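Local atomic coordinates of putative endonuclease/exonuclease/phosphatase family protein (Bacteroides thetaiotaomicron, PDB entry 3MPR), a protein that probably acts as a metal-dependent nuclease of the endonuclease/exonuclease/phosphatase family, perhaps cutting RNA from the 3' end. Residues Leu197-Ser200 / Tyr201-Cys204; Phe179-Asp182 / Gln183-Ser187; Ala155-Val158 / Gln159-Lys163. One frame throughout, in Å; residues are numbered along the deposited sequence. Where two conformers were deposited one is given.

Contact 1 of 3, residues Leu197-Ser200 / Tyr201-Cys204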
ATOM      1  N   LEU A 197     -11.065 -24.209  -5.727  1.00  7.47           N
ATOM      2  CA  LEU A 197     -10.617 -22.861  -5.342  1.00  8.70           C
ATOM      3  C   LEU A 197      -9.282 -22.566  -6.004  1.00 15.38           C
ATOM      4  O   LEU A 197      -8.553 -23.488  -6.364  1.00 11.75           O
ATOM      5  CB  LEU A 197     -10.407 -22.766  -3.832  1.00  6.41           C
ATOM      6  CG  LEU A 197     -11.649 -22.835  -2.935  1.00 11.91           C
ATOM      7  CD1 LEU A 197     -11.270 -23.120  -1.472  1.00 10.74           C
ATOM      8  CD2 LEU A 197     -12.455 -21.549  -3.053  1.00 11.44           C
ATOM      9  N   CYS A 198      -8.958 -21.279  -6.118  1.00 13.61           N
ATOM     10  CA  CYS A 198      -7.683 -20.818  -6.655  1.00 10.02           C
ATOM     11  C   CYS A 198      -6.930 -20.015  -5.614  1.00 10.55           C
ATOM     12  O   CYS A 198      -7.532 -19.233  -4.886  1.00 10.34           O
ATOM     13  CB  CYS A 198      -7.928 -19.915  -7.868  1.00 13.05           C
ATOM     14  SG  CYS A 198      -8.858 -20.770  -9.187  1.00 26.76           S
ATOM     15  N   ASP A 199      -5.612 -20.181  -5.569  1.00  9.08           N
ATOM     16  CA  ASP A 199      -4.761 -19.341  -4.730  1.00 10.55           C
ATOM     17  C   ASP A 199      -4.565 -17.991  -5.425  1.00 10.97           C
ATOM     18  O   ASP A 199      -4.051 -17.945  -6.539  1.00  9.12           O
ATOM     19  CB  ASP A 199      -3.401 -20.035  -4.554  1.00  8.58           C
ATOM     20  CG  ASP A 199      -2.481 -19.290  -3.624  1.00 11.69           C
ATOM     21  OD1 ASP A 199      -2.845 -18.175  -3.180  1.00  9.72           O
ATOM     22  OD2 ASP A 199      -1.389 -19.826  -3.326  1.00 12.66           O
ATOM     23  N   SER A 200      -4.973 -16.896  -4.788  1.00  6.31           N
ATOM     24  CA  SER A 200      -4.804 -15.551  -5.350  0.50  7.35           C
ATOM     25  C   SER A 200      -3.343 -15.257  -5.681  1.00  6.15           C
ATOM     26  O   SER A 200      -3.045 -14.503  -6.596  1.00  9.20           O
ATOM     27  CB  SER A 200      -5.287 -14.474  -4.365  0.50  7.25           C
ATOM     28  OG  SER A 200      -6.689 -14.528  -4.141  0.50  2.14           O
ATOM     29  N   TYR A 201      -2.432 -15.817  -4.892  1.00  6.63           N
ATOM     30  CA  TYR A 201      -1.002 -15.631  -5.167  1.00 10.62           C
ATOM     31  C   TYR A 201      -0.658 -16.148  -6.556  1.00 14.07           C
ATOM     32  O   TYR A 201       0.111 -15.526  -7.301  1.00 10.86           O
ATOM     33  CB  TYR A 201      -0.144 -16.346  -4.122  1.00  9.52           C
ATOM     34  CG  TYR A 201       1.333 -16.309  -4.442  1.00  9.40           C
ATOM     35  CD1 TYR A 201       1.927 -17.319  -5.198  1.00 12.24           C
ATOM     36  CD2 TYR A 201       2.135 -15.257  -3.997  1.00  8.88           C
ATOM     37  CE1 TYR A 201       3.289 -17.285  -5.503  1.00 11.40           C
ATOM     38  CE2 TYR A 201       3.501 -15.223  -4.293  1.00  9.25           C
ATOM     39  CZ  TYR A 201       4.062 -16.240  -5.046  1.00 11.48           C
ATOM     40  OH  TYR A 201       5.402 -16.202  -5.349  1.00 15.87           O
ATOM     41  N   GLU A 202      -1.238 -17.292  -6.906  1.00  9.47           N
ATOM     42  CA  GLU A 202      -0.919 -17.933  -8.177  1.00 10.05           C
ATOM     43  C   GLU A 202      -1.714 -17.347  -9.335  1.00 13.57           C
ATOM     44  O   GLU A 202      -1.208 -17.250 -10.453  1.00 15.01           O
ATOM     45  CB  GLU A 202      -1.151 -19.451  -8.113  1.00 13.05           C
ATOM     46  CG  GLU A 202      -0.307 -20.180  -7.072  1.00 14.74           C
ATOM     47  CD  GLU A 202       1.181 -20.236  -7.423  1.00 22.70           C
ATOM     48  OE1 GLU A 202       1.555 -19.920  -8.573  1.00 24.66           O
ATOM     49  OE2 GLU A 202       1.978 -20.594  -6.535  1.00 27.15           O
ATOM     50  N   LYS A 203      -2.958 -16.956  -9.084  1.00 10.12           N
ATOM     51  CA  LYS A 203      -3.830 -16.575 -10.195  1.00 15.20           C
ATOM     52  C   LYS A 203      -3.872 -15.075 -10.521  1.00 17.22           C
ATOM     53  O   LYS A 203      -4.411 -14.684 -11.555  1.00 15.08           O
ATOM     54  CB  LYS A 203      -5.248 -17.111  -9.972  1.00 20.51           C
ATOM     55  CG  LYS A 203      -5.300 -18.628  -9.845  1.00 31.55           C
ATOM     56  CD  LYS A 203      -4.461 -19.307 -10.927  1.00 39.70           C
ATOM     57  CE  LYS A 203      -4.456 -20.819 -10.764  1.00 44.94           C
ATOM     58  NZ  LYS A 203      -3.509 -21.478 -11.716  1.00 48.15           N
ATOM     59  N   CYS A 204      -3.324 -14.240  -9.643  1.00 11.33           N
ATOM     60  CA  CYS A 204      -3.367 -12.798  -9.855  1.00  8.86           C
ATOM     61  C   CYS A 204      -2.725 -12.407 -11.195  1.00 13.55           C
ATOM     62  O   CYS A 204      -1.774 -13.043 -11.633  1.00 12.77           O
ATOM     63  CB  CYS A 204      -2.645 -12.063  -8.708  1.00  7.78           C
ATOM     64  SG  CYS A 204      -0.895 -12.484  -8.521  1.00 11.50           S
TER
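An N-cap joins the end of strand 198-199 to the short helix 200-203: Asp199 lends a side-chain oxygen to the first turn, accepting from Tyr201 N at OD1 over 2.9 Å. The amide comes in from above the carboxylate plane, 61° out of it. CG of Asp199 stands anti to its own backbone N (chi1 -176°), which lays the carboxylate alongside the Tyr201 side chain, OD1 reaching Tyr201 CB at 3.4 Å. The main-chain O of the same aspartate takes Lys203 N at 2.9 Å, and also a weak bond from Glu202 N. The side chain thus caps the helix and the carbonyl of the same residue starts its main-chain bonding, right where the chain leaves the edge of the six-strand sheet. Its other oxygen, OD2, is held by Tyr188 OH and by a salt bridge to Arg226, a counter-charge that probably offsets the nearby carboxylate of Glu202, whose OE2 lies 4.7 Å from Asp199 OD2. Arg226 and Arg207 both make cation-pi contacts with the Tyr201 ring. The turn closes with Cys204 N bonded to Ser200 O at 3.1 Å, while the OG of Ser200 bonds to Ile230 O. On the strand side, Cys198 CB packs against Lys203 CG at 3.5 Å, the lysine chain bending at chi2 beyond that point.

Contact 2 of 3, residues Phe179-Asp182 / Gln183-Ser187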
ATOM      1  N   PHE A 179      -3.465 -20.323   7.851  1.00  9.82           N
ATOM      2  CA  PHE A 179      -3.502 -21.766   7.621  1.00 12.78           C
ATOM      3  C   PHE A 179      -2.352 -22.505   8.306  1.00 13.99           C
ATOM      4  O   PHE A 179      -2.236 -23.726   8.194  1.00 11.99           O
ATOM      5  CB  PHE A 179      -3.584 -22.063   6.122  1.00 10.92           C
ATOM      6  CG  PHE A 179      -4.853 -21.568   5.499  1.00 14.41           C
ATOM      7  CD1 PHE A 179      -5.002 -20.222   5.166  1.00 10.85           C
ATOM      8  CD2 PHE A 179      -5.918 -22.432   5.291  1.00  7.63           C
ATOM      9  CE1 PHE A 179      -6.193 -19.759   4.615  1.00 11.16           C
ATOM     10  CE2 PHE A 179      -7.109 -21.981   4.742  1.00  8.32           C
ATOM     11  CZ  PHE A 179      -7.249 -20.641   4.399  1.00  6.50           C
ATOM     12  N   ASN A 180      -1.537 -21.740   9.036  1.00 10.98           N
ATOM     13  CA  ASN A 180      -0.495 -22.259   9.932  1.00 13.45           C
ATOM     14  C   ASN A 180       0.690 -22.927   9.244  1.00 13.90           C
ATOM     15  O   ASN A 180       1.818 -22.775   9.697  1.00 16.49           O
ATOM     16  CB  ASN A 180      -1.078 -23.164  11.037  1.00 17.97           C
ATOM     17  CG  ASN A 180      -1.045 -22.495  12.414  1.00 26.59           C
ATOM     18  OD1 ASN A 180      -1.986 -22.616  13.216  1.00 26.34           O
ATOM     19  ND2 ASN A 180       0.038 -21.777  12.690  1.00 16.90           N
ATOM     20  N   VAL A 181       0.447 -23.642   8.146  1.00 13.08           N
ATOM     21  CA  VAL A 181       1.554 -24.215   7.382  1.00 12.07           C
ATOM     22  C   VAL A 181       1.560 -23.698   5.952  1.00 13.90           C
ATOM     23  O   VAL A 181       0.541 -23.238   5.450  1.00 13.07           O
ATOM     24  CB  VAL A 181       1.489 -25.744   7.330  1.00 13.55           C
ATOM     25  CG1 VAL A 181       1.513 -26.332   8.742  1.00 16.28           C
ATOM     26  CG2 VAL A 181       0.245 -26.189   6.545  1.00 16.84           C
ATOM     27  N   ASP A 182       2.708 -23.802   5.292  1.00 13.07           N
ATOM     28  CA  ASP A 182       2.893 -23.146   4.001  1.00 10.70           C
ATOM     29  C   ASP A 182       2.429 -23.953   2.790  1.00 12.38           C
ATOM     30  O   ASP A 182       1.847 -25.041   2.921  1.00 12.70           O
ATOM     31  CB  ASP A 182       4.342 -22.654   3.836  1.00 10.81           C
ATOM     32  CG  ASP A 182       5.320 -23.774   3.489  1.00 14.03           C
ATOM     33  OD1 ASP A 182       4.894 -24.914   3.227  1.00 11.95           O
ATOM     34  OD2 ASP A 182       6.527 -23.499   3.456  1.00 14.58           O
ATOM     35  N   GLN A 183       2.690 -23.403   1.612  1.00  9.60           N
ATOM     36  CA  GLN A 183       2.133 -23.925   0.368  1.00  9.92           C
ATOM     37  C   GLN A 183       2.701 -25.275  -0.091  1.00  6.50           C
ATOM     38  O   GLN A 183       2.197 -25.842  -1.050  1.00 11.92           O
ATOM     39  CB  GLN A 183       2.276 -22.909  -0.756  1.00  7.57           C
ATOM     40  CG  GLN A 183       3.722 -22.601  -1.149  1.00  8.69           C
ATOM     41  CD  GLN A 183       4.342 -21.512  -0.311  1.00 12.52           C
ATOM     42  OE1 GLN A 183       3.870 -21.211   0.787  1.00 11.32           O
ATOM     43  NE2 GLN A 183       5.412 -20.905  -0.826  1.00 11.43           N
ATOM     44  N   THR A 184       3.714 -25.797   0.591  1.00 10.09           N
ATOM     45  CA  THR A 184       4.208 -27.142   0.254  1.00  9.77           C
ATOM     46  C   THR A 184       3.330 -28.260   0.829  1.00 14.71           C
ATOM     47  O   THR A 184       3.480 -29.431   0.451  1.00 12.69           O
ATOM     48  CB  THR A 184       5.628 -27.400   0.791  1.00 13.26           C
ATOM     49  OG1 THR A 184       5.594 -27.425   2.227  1.00  9.97           O
ATOM     50  CG2 THR A 184       6.594 -26.323   0.312  1.00 14.32           C
ATOM     51  N   HIS A 185       2.423 -27.897   1.731  1.00 12.30           N
ATOM     52  CA  HIS A 185       1.706 -28.878   2.562  1.00 12.41           C
ATOM     53  C   HIS A 185       0.432 -29.465   1.963  1.00 15.12           C
ATOM     54  O   HIS A 185      -0.216 -28.857   1.124  1.00 12.36           O
ATOM     55  CB  HIS A 185       1.398 -28.288   3.943  1.00  9.90           C
ATOM     56  CG  HIS A 185       2.620 -28.050   4.771  1.00 15.18           C
ATOM     57  ND1 HIS A 185       2.939 -28.820   5.870  1.00 19.66           N
ATOM     58  CD2 HIS A 185       3.622 -27.153   4.637  1.00 15.70           C
ATOM     59  CE1 HIS A 185       4.083 -28.399   6.381  1.00 18.36           C
ATOM     60  NE2 HIS A 185       4.517 -27.387   5.651  1.00 19.43           N
ATOM     61  N   GLN A 186       0.075 -30.656   2.435  1.00 13.41           N
ATOM     62  CA  GLN A 186      -1.095 -31.360   1.943  1.00 15.24           C
ATOM     63  C   GLN A 186      -2.379 -30.544   2.072  1.00  9.86           C
ATOM     64  O   GLN A 186      -3.218 -30.581   1.182  1.00 11.64           O
ATOM     65  CB  GLN A 186      -1.261 -32.706   2.660  1.00 16.67           C
ATOM     66  CG  GLN A 186      -2.333 -33.579   2.036  1.00 21.09           C
ATOM     67  CD  GLN A 186      -2.417 -34.951   2.672  1.00 28.44           C
ATOM     68  OE1 GLN A 186      -1.625 -35.294   3.555  1.00 27.37           O
ATOM     69  NE2 GLN A 186      -3.384 -35.742   2.230  1.00 28.63           N
ATOM     70  N   SER A 187      -2.532 -29.806   3.170  1.00 11.86           N
ATOM     71  CA  SER A 187      -3.756 -29.034   3.386  1.00 11.10           C
ATOM     72  C   SER A 187      -3.873 -27.828   2.453  1.00 15.14           C
ATOM     73  O   SER A 187      -4.969 -27.348   2.198  1.00 21.19           O
ATOM     74  CB  SER A 187      -3.901 -28.609   4.854  1.00 14.50           C
ATOM     75  OG  SER A 187      -2.777 -27.852   5.283  1.00 14.36           O
TER
HETATM   76  O   HOH W   1      -3.749 -25.414   6.469  1.00 22.80           O
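With chi1 at 77°, Asp182 holds its carboxylate between its own backbone N and carbonyl carbon, and Thr184 sets OG1 in the equivalent position; the two side chains cross obliquely and meet oxygen to oxygen. Asp182 OD1 accepts from Thr184 OG1 at 2.8 Å through its syn lone pair, the one on the side of OD2. Thr184 N reaches the same oxygen at 3.0 Å, but from above the carboxylate plane, 53° out of it. Two donors of one residue therefore grip OD1, and a hydrogen bond between Asp182 OD2 and Ser225 OG further restrains the rotation of the group. The side chains of His185 and Asp182 cross at about a right angle, ring and carboxylate planes well inclined to each other, and the ring turns its edge to OD1, with CD2 at 2.9 Å. Over one face of that ring sits Val181: its CB lies 3.6 Å from the ring centroid, only 6° off the normal, a CH-pi contact, and CG2 extends past it over CG of the imidazole. These two neighbours limit the rotation of the ring. Gln183, at the turn's outer corner, bends back so that its amide bonds to Arg226 N and Glu224 O. Farther along, a water donates to Phe179 O at 2.8 Å and also hydrogen-bonds Ser187 OG, tying the start of the loop to the first turn of the helix. His185 N closes on Asp182 O at 3.1 Å, completing a type I beta turn with an Asx turn at its first residue, Asp182 OD1 accepting from Thr184 N, and His185 then takes the N-cap position of helix 186-192.

Contact 3 of 3, residues Ala155-Val158 / Gln159-Lys163. With ACY (acetic acid), chain F.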
ATOM      1  N   ALA A 155     -10.003 -28.698   5.373  1.00 10.07           N
ATOM      2  CA  ALA A 155     -10.071 -28.164   4.021  1.00 13.98           C
ATOM      3  C   ALA A 155     -11.295 -28.698   3.294  1.00 15.90           C
ATOM      4  O   ALA A 155     -12.016 -27.945   2.624  1.00 13.17           O
ATOM      5  CB  ALA A 155      -8.796 -28.476   3.252  1.00 16.55           C
ATOM      6  N   PHE A 156     -11.553 -29.994   3.443  1.00 14.91           N
ATOM      7  CA  PHE A 156     -12.700 -30.596   2.763  1.00 15.10           C
ATOM      8  C   PHE A 156     -14.048 -30.252   3.396  1.00 11.61           C
ATOM      9  O   PHE A 156     -15.048 -30.130   2.701  1.00 11.31           O
ATOM     10  CB  PHE A 156     -12.500 -32.106   2.597  1.00 21.74           C
ATOM     11  CG  PHE A 156     -11.404 -32.443   1.631  1.00 21.08           C
ATOM     12  CD1 PHE A 156     -11.562 -32.180   0.279  1.00 19.71           C
ATOM     13  CD2 PHE A 156     -10.204 -32.969   2.073  1.00 20.48           C
ATOM     14  CE1 PHE A 156     -10.552 -32.462  -0.615  1.00 17.28           C
ATOM     15  CE2 PHE A 156      -9.187 -33.250   1.183  1.00 20.45           C
ATOM     16  CZ  PHE A 156      -9.361 -33.000  -0.160  1.00 20.75           C
ATOM     17  N   LEU A 157     -14.066 -30.062   4.710  1.00 12.08           N
ATOM     18  CA  LEU A 157     -15.280 -29.611   5.389  1.00 13.96           C
ATOM     19  C   LEU A 157     -15.647 -28.203   4.924  1.00 11.18           C
ATOM     20  O   LEU A 157     -16.812 -27.886   4.687  1.00  9.15           O
ATOM     21  CB  LEU A 157     -15.076 -29.624   6.899  1.00 13.90           C
ATOM     22  CG  LEU A 157     -16.097 -28.861   7.749  1.00 14.57           C
ATOM     23  CD1 LEU A 157     -17.504 -29.432   7.577  1.00 20.20           C
ATOM     24  CD2 LEU A 157     -15.681 -28.881   9.224  1.00 13.43           C
ATOM     25  N   VAL A 158     -14.643 -27.349   4.782  1.00  9.74           N
ATOM     26  CA  VAL A 158     -14.916 -26.008   4.292  1.00  9.16           C
ATOM     27  C   VAL A 158     -15.512 -26.060   2.889  1.00 11.60           C
ATOM     28  O   VAL A 158     -16.492 -25.376   2.597  1.00 11.34           O
ATOM     29  CB  VAL A 158     -13.672 -25.097   4.374  1.00 10.12           C
ATOM     30  CG1 VAL A 158     -13.901 -23.824   3.586  1.00  9.86           C
ATOM     31  CG2 VAL A 158     -13.369 -24.779   5.833  1.00 10.22           C
ATOM     32  N   GLN A 159     -14.947 -26.898   2.027  1.00  8.96           N
ATOM     33  CA  GLN A 159     -15.482 -27.029   0.682  1.00  9.16           C
ATOM     34  C   GLN A 159     -16.921 -27.598   0.698  1.00 11.13           C
ATOM     35  O   GLN A 159     -17.749 -27.214  -0.106  1.00 10.78           O
ATOM     36  CB  GLN A 159     -14.535 -27.860  -0.182  1.00 10.84           C
ATOM     37  CG  GLN A 159     -13.204 -27.146  -0.423  1.00 12.63           C
ATOM     38  CD  GLN A 159     -12.120 -28.058  -0.955  1.00 19.55           C
ATOM     39  OE1 GLN A 159     -11.087 -28.259  -0.311  1.00 19.67           O
ATOM     40  NE2 GLN A 159     -12.336 -28.596  -2.145  1.00 13.13           N
ATOM     41  N   GLU A 160     -17.228 -28.495   1.624  1.00 13.82           N
ATOM     42  CA  GLU A 160     -18.619 -28.952   1.745  1.00 11.72           C
ATOM     43  C   GLU A 160     -19.560 -27.815   2.170  1.00 11.74           C
ATOM     44  O   GLU A 160     -20.656 -27.673   1.630  1.00 14.00           O
ATOM     45  CB  GLU A 160     -18.734 -30.142   2.685  1.00 16.19           C
ATOM     46  CG  GLU A 160     -18.109 -31.421   2.123  1.00 31.90           C
ATOM     47  CD  GLU A 160     -18.769 -31.886   0.821  1.00 43.21           C
ATOM     48  OE1 GLU A 160     -19.903 -32.416   0.875  1.00 47.85           O
ATOM     49  OE2 GLU A 160     -18.156 -31.721  -0.257  1.00 40.86           O
ATOM     50  N   LYS A 161     -19.125 -26.994   3.124  1.00 11.49           N
ATOM     51  CA  LYS A 161     -19.922 -25.852   3.564  1.00  7.19           C
ATOM     52  C   LYS A 161     -20.096 -24.803   2.469  1.00 10.92           C
ATOM     53  O   LYS A 161     -21.121 -24.130   2.410  1.00 10.47           O
ATOM     54  CB  LYS A 161     -19.321 -25.210   4.836  1.00  8.96           C
ATOM     55  CG  LYS A 161     -19.459 -26.086   6.080  1.00  9.35           C
ATOM     56  CD  LYS A 161     -20.919 -26.186   6.558  1.00 10.96           C
ATOM     57  CE  LYS A 161     -21.059 -27.235   7.663  1.00 15.64           C
ATOM     58  NZ  LYS A 161     -22.449 -27.327   8.199  1.00 15.72           N
HETATM   59  N   MSE A 162     -19.098 -24.651   1.597  1.00 12.35           N
HETATM   60  CA  MSE A 162     -19.216 -23.708   0.491  0.50 11.95           C
HETATM   61  C   MSE A 162     -20.394 -24.067  -0.393  1.00 15.60           C
HETATM   62  O   MSE A 162     -21.103 -23.192  -0.880  1.00 14.02           O
HETATM   63  CB  MSE A 162     -17.942 -23.693  -0.344  0.50 11.38           C
HETATM   64  CG  MSE A 162     -16.783 -23.047   0.370  0.50 11.85           C
HETATM   65 SE   MSE A 162     -15.236 -23.003  -0.796  0.50 25.13          SE
HETATM   66  CE  MSE A 162     -14.212 -21.647   0.188  0.50  5.36           C
ATOM     67  N   LYS A 163     -20.605 -25.363  -0.598  1.00 13.97           N
ATOM     68  CA  LYS A 163     -21.745 -25.823  -1.379  1.00 12.34           C
ATOM     69  C   LYS A 163     -23.035 -25.724  -0.554  1.00 10.93           C
ATOM     70  O   LYS A 163     -24.039 -25.196  -1.023  1.00 14.73           O
ATOM     71  CB  LYS A 163     -21.518 -27.261  -1.879  1.00 14.70           C
ATOM     72  CG  LYS A 163     -20.512 -27.356  -3.016  1.00 25.55           C
ATOM     73  CD  LYS A 163     -20.241 -28.801  -3.420  1.00 29.51           C
ATOM     74  CE  LYS A 163     -19.409 -29.526  -2.380  1.00 33.62           C
ATOM     75  NZ  LYS A 163     -19.074 -30.914  -2.806  1.00 33.96           N
TER
HETATM   76  C   ACY F1311     -23.711 -28.822  10.716  1.00 34.76           C
HETATM   77  O   ACY F1311     -24.697 -28.338  10.087  1.00 20.97           O
HETATM   78  OXT ACY F1311     -22.538 -28.981  10.270  1.00 34.01           O
HETATM   79  CH3 ACY F1311     -23.945 -29.257  12.123  1.00 39.55           C
HETATM   80  O   HOH W   2     -15.340 -31.627   0.219  1.00 44.60           O
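A water bridges main chain and side chain within helix 148-164, donating both to Phe156 O and to Glu160 OE2. Chi1 of -69° puts Glu160 CG beside its own backbone N and 3.4 Å from Phe156 O; the bend at chi2 then sets the direction of the carboxylate. OE2 is met as well by Lys163 NZ at 2.8 Å, a salt bridge arriving on the syn side, 29° out of the carboxylate plane. Next to Glu160, the aliphatic part of Lys161 runs alongside Leu157, pointing the same way, with CD1 of the leucine 4.2 Å from both CG and CE. Lys161 NZ donates to OXT of an acetic acid molecule, probably from the crystallisation liquor, at 2.7 Å, and makes a salt bridge to Glu164. On the buried side Val158 CG1 touches the methyl CE of selenomethionine Met162 at 4.0 Å. Backbone bonds such as Lys161 N to Leu157 O, 2.9 Å, keep the regular i to i+4 pattern. Two carboxylate-ammonium pairs result, Glu160 with Lys163 and Lys161 with Glu164, in each of which the charges probably offset one another, while Val158 and Met162 bury apolar surface against Leu141 and Phe139 of strand 135-142.

Along the chain the order is contact 3, contact 2, contact 1. Contact 3 lies on helix 148-164, the crossover of the beta-alpha-beta unit between strands 135-142 and 173-178; contact 2 is the loop leaving strand 173-178 for helix 186-192; contact 1 follows on edge strand 198-199 of the same six-strand sheet. Their centres are 15 to 18 Å apart. Contact 3 touches both others, through Met162 CE against Leu197 CD1 at 3.7 Å and through Ala155 CB against Ser187 O, whereas contacts 1 and 2 do not touch, although Arg226 bonds to residues of both. In this DNase I-like fold, contacts 3 and 2 lie outside that sheet; contact 1 also meets strand 237-243 of the other.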